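Local coordinates for protein arginase (Trypanosoma brucei brucei, PDB 4RHJ) that adopts the arginase-deacetylase fold and is of unknown function, having evolved without the binuclear manganese cluster of its arginase relatives, at residues R199-S203 against E204-V208. Numbering follows the deposited sequence.
Sequences RQVSS and EDRKV
S202 and D205 meet at the start of helix 203-211. D205 takes the backbone N-H of S202 on OD2, with S202 N to D205 OD2 at 3.2 Å and the bond almost straight. The donor comes from above the carboxylate plane. S202 OG adds a weak bond to the same oxygen, so OD2 has two partners in one residue.

Backbone bonds begin the helix here. R206 N reaches S202 O, and K207 N reaches S203 O. The ammonium of K207 also curls back to its own helix turn: NZ lies 2.9 Å from S203 O, on the opposite face of that carbonyl from K207 N. Bends at chi3 (87°) and chi4 (-61°) turn the chain back to this oxygen.

R206 folds over the entering chain. Its guanidinium lays one face over S202 O and S203 CA, while V201 O lies at the edge, in plane, 2.9 Å from R206 NH1 in a weak bond. The aliphatic part packs on V201. V201 CG1 lies 3.4 Å from R206 CG, and the same methyl touches D205 CB. Y75 of the second subunit packs on both V201 and R206.

S202 is the N-cap, and the D205 carboxylate bonding back to its N-H is the return half of a capping box. The cap joins the loop after strand 190-196 to helix 203-211, at the interface with the second subunit.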
ATOM      1  N   ARG A 199      -5.971   2.694  16.159  1.00 13.74           N
ATOM      2  CA  ARG A 199      -5.721   4.090  15.773  1.00 26.97           C
ATOM      3  C   ARG A 199      -6.967   4.977  15.807  1.00 19.17           C
ATOM      4  O   ARG A 199      -6.904   6.146  15.461  1.00 18.71           O
ATOM      5  CB  ARG A 199      -5.060   4.166  14.387  1.00 35.88           C
ATOM      6  CG  ARG A 199      -5.763   3.418  13.265  1.00 24.40           C
ATOM      7  CD  ARG A 199      -4.849   3.243  12.041  1.00 16.91           C
ATOM      8  NE  ARG A 199      -5.550   2.583  10.944  1.00 14.64           N
ATOM      9  CZ  ARG A 199      -5.668   1.267  10.804  1.00  6.00           C
ATOM     10  NH1 ARG A 199      -5.091   0.448  11.665  1.00 11.25           N
ATOM     11  NH2 ARG A 199      -6.348   0.784   9.772  1.00 21.48           N
ATOM     12  N   GLN A 200      -8.080   4.412  16.259  1.00 21.84           N
ATOM     13  CA  GLN A 200      -9.290   5.181  16.510  1.00 19.75           C
ATOM     14  C   GLN A 200      -9.705   4.960  17.958  1.00 13.34           C
ATOM     15  O   GLN A 200     -10.507   4.078  18.254  1.00 26.77           O
ATOM     16  CB  GLN A 200     -10.414   4.755  15.566  1.00 21.71           C
ATOM     17  CG  GLN A 200     -11.643   5.644  15.632  1.00 29.70           C
ATOM     18  CD  GLN A 200     -12.832   5.047  14.908  1.00 31.24           C
ATOM     19  OE1 GLN A 200     -12.683   4.412  13.866  1.00 44.08           O
ATOM     20  NE2 GLN A 200     -14.022   5.246  15.460  1.00 30.03           N
ATOM     21  N   VAL A 201      -9.141   5.758  18.859  1.00 18.40           N
ATOM     22  CA  VAL A 201      -9.342   5.560  20.275  1.00 19.00           C
ATOM     23  C   VAL A 201     -10.105   6.743  20.860  1.00 12.43           C
ATOM     24  O   VAL A 201      -9.689   7.891  20.749  1.00 20.70           O
ATOM     25  CB  VAL A 201      -7.992   5.378  21.012  1.00 18.79           C
ATOM     26  CG1 VAL A 201      -8.215   4.857  22.409  1.00 17.98           C
ATOM     27  CG2 VAL A 201      -7.096   4.439  20.265  1.00 12.70           C
ATOM     28  N   SER A 202     -11.248   6.461  21.464  1.00 28.50           N
ATOM     29  CA  SER A 202     -12.011   7.497  22.131  1.00 17.86           C
ATOM     30  C   SER A 202     -11.712   7.473  23.632  1.00 29.03           C
ATOM     31  O   SER A 202     -10.953   6.636  24.117  1.00 33.11           O
ATOM     32  CB  SER A 202     -13.499   7.322  21.867  1.00 12.59           C
ATOM     33  OG  SER A 202     -13.977   6.103  22.374  1.00 22.29           O
ATOM     34  N   SER A 203     -12.297   8.412  24.360  1.00 33.43           N
ATOM     35  CA  SER A 203     -12.142   8.474  25.799  1.00 27.99           C
ATOM     36  C   SER A 203     -12.875   7.310  26.440  1.00 21.96           C
ATOM     37  O   SER A 203     -12.567   6.920  27.553  1.00 26.74           O
ATOM     38  CB  SER A 203     -12.672   9.801  26.336  1.00 31.50           C
ATOM     39  OG  SER A 203     -12.137  10.886  25.600  1.00 32.70           O
ATOM     40  N   GLU A 204     -13.857   6.766  25.727  1.00 25.42           N
ATOM     41  CA  GLU A 204     -14.548   5.560  26.160  1.00 27.75           C
ATOM     42  C   GLU A 204     -13.606   4.362  26.165  1.00 27.16           C
ATOM     43  O   GLU A 204     -13.598   3.562  27.096  1.00 28.70           O
ATOM     44  CB  GLU A 204     -15.749   5.274  25.257  1.00 35.53           C
ATOM     45  CG  GLU A 204     -16.992   6.085  25.575  1.00 32.89           C
ATOM     46  CD  GLU A 204     -17.875   5.410  26.601  1.00 31.85           C
ATOM     47  OE1 GLU A 204     -19.071   5.766  26.689  1.00 34.04           O
ATOM     48  OE2 GLU A 204     -17.376   4.521  27.319  1.00 45.76           O
ATOM     49  N   ASP A 205     -12.807   4.239  25.117  1.00 29.18           N
ATOM     50  CA  ASP A 205     -11.861   3.135  25.018  1.00 25.14           C
ATOM     51  C   ASP A 205     -10.738   3.262  26.041  1.00 28.57           C
ATOM     52  O   ASP A 205     -10.318   2.263  26.617  1.00 40.87           O
ATOM     53  CB  ASP A 205     -11.273   3.059  23.613  1.00 23.63           C
ATOM     54  CG  ASP A 205     -12.328   2.831  22.547  1.00 20.37           C
ATOM     55  OD1 ASP A 205     -13.311   2.113  22.822  1.00 27.34           O
ATOM     56  OD2 ASP A 205     -12.168   3.368  21.428  1.00 32.57           O
ATOM     57  N   ARG A 206     -10.262   4.485  26.272  1.00 23.31           N
ATOM     58  CA  ARG A 206      -9.130   4.714  27.176  1.00 30.52           C
ATOM     59  C   ARG A 206      -9.482   4.609  28.655  1.00 27.65           C
ATOM     60  O   ARG A 206      -8.620   4.307  29.490  1.00 30.17           O
ATOM     61  CB  ARG A 206      -8.511   6.077  26.906  1.00 25.95           C
ATOM     62  CG  ARG A 206      -7.839   6.163  25.567  1.00 23.17           C
ATOM     63  CD  ARG A 206      -7.029   7.433  25.420  1.00 38.13           C
ATOM     64  NE  ARG A 206      -7.842   8.646  25.500  1.00 48.42           N
ATOM     65  CZ  ARG A 206      -8.549   9.151  24.487  1.00 36.11           C
ATOM     66  NH1 ARG A 206      -8.559   8.544  23.310  1.00 31.30           N
ATOM     67  NH2 ARG A 206      -9.253  10.262  24.655  1.00 32.01           N
ATOM     68  N   LYS A 207     -10.736   4.864  28.998  1.00 29.03           N
ATOM     69  CA  LYS A 207     -11.129   4.710  30.390  1.00 33.09           C
ATOM     70  C   LYS A 207     -11.266   3.224  30.692  1.00 27.58           C
ATOM     71  O   LYS A 207     -10.779   2.747  31.714  1.00 28.09           O
ATOM     72  CB  LYS A 207     -12.421   5.475  30.710  1.00 22.87           C
ATOM     73  CG  LYS A 207     -13.635   5.118  29.875  1.00 30.91           C
ATOM     74  CD  LYS A 207     -14.868   5.906  30.303  1.00 21.66           C
ATOM     75  CE  LYS A 207     -14.974   7.247  29.596  1.00 29.17           C
ATOM     76  NZ  LYS A 207     -13.838   8.169  29.866  1.00 29.61           N
ATOM     77  N   VAL A 208     -11.880   2.491  29.771  1.00 34.82           N
ATOM     78  CA  VAL A 208     -12.072   1.055  29.927  1.00 26.78           C
ATOM     79  C   VAL A 208     -10.733   0.320  29.856  1.00 40.57           C
ATOM     80  O   VAL A 208     -10.625  -0.834  30.272  1.00 30.82           O
ATOM     81  CB  VAL A 208     -13.033   0.489  28.852  1.00 17.38           C
ATOM     82  CG1 VAL A 208     -12.259  -0.034  27.685  1.00 30.37           C
ATOM     83  CG2 VAL A 208     -13.886  -0.621  29.419  1.00 25.20           C
TER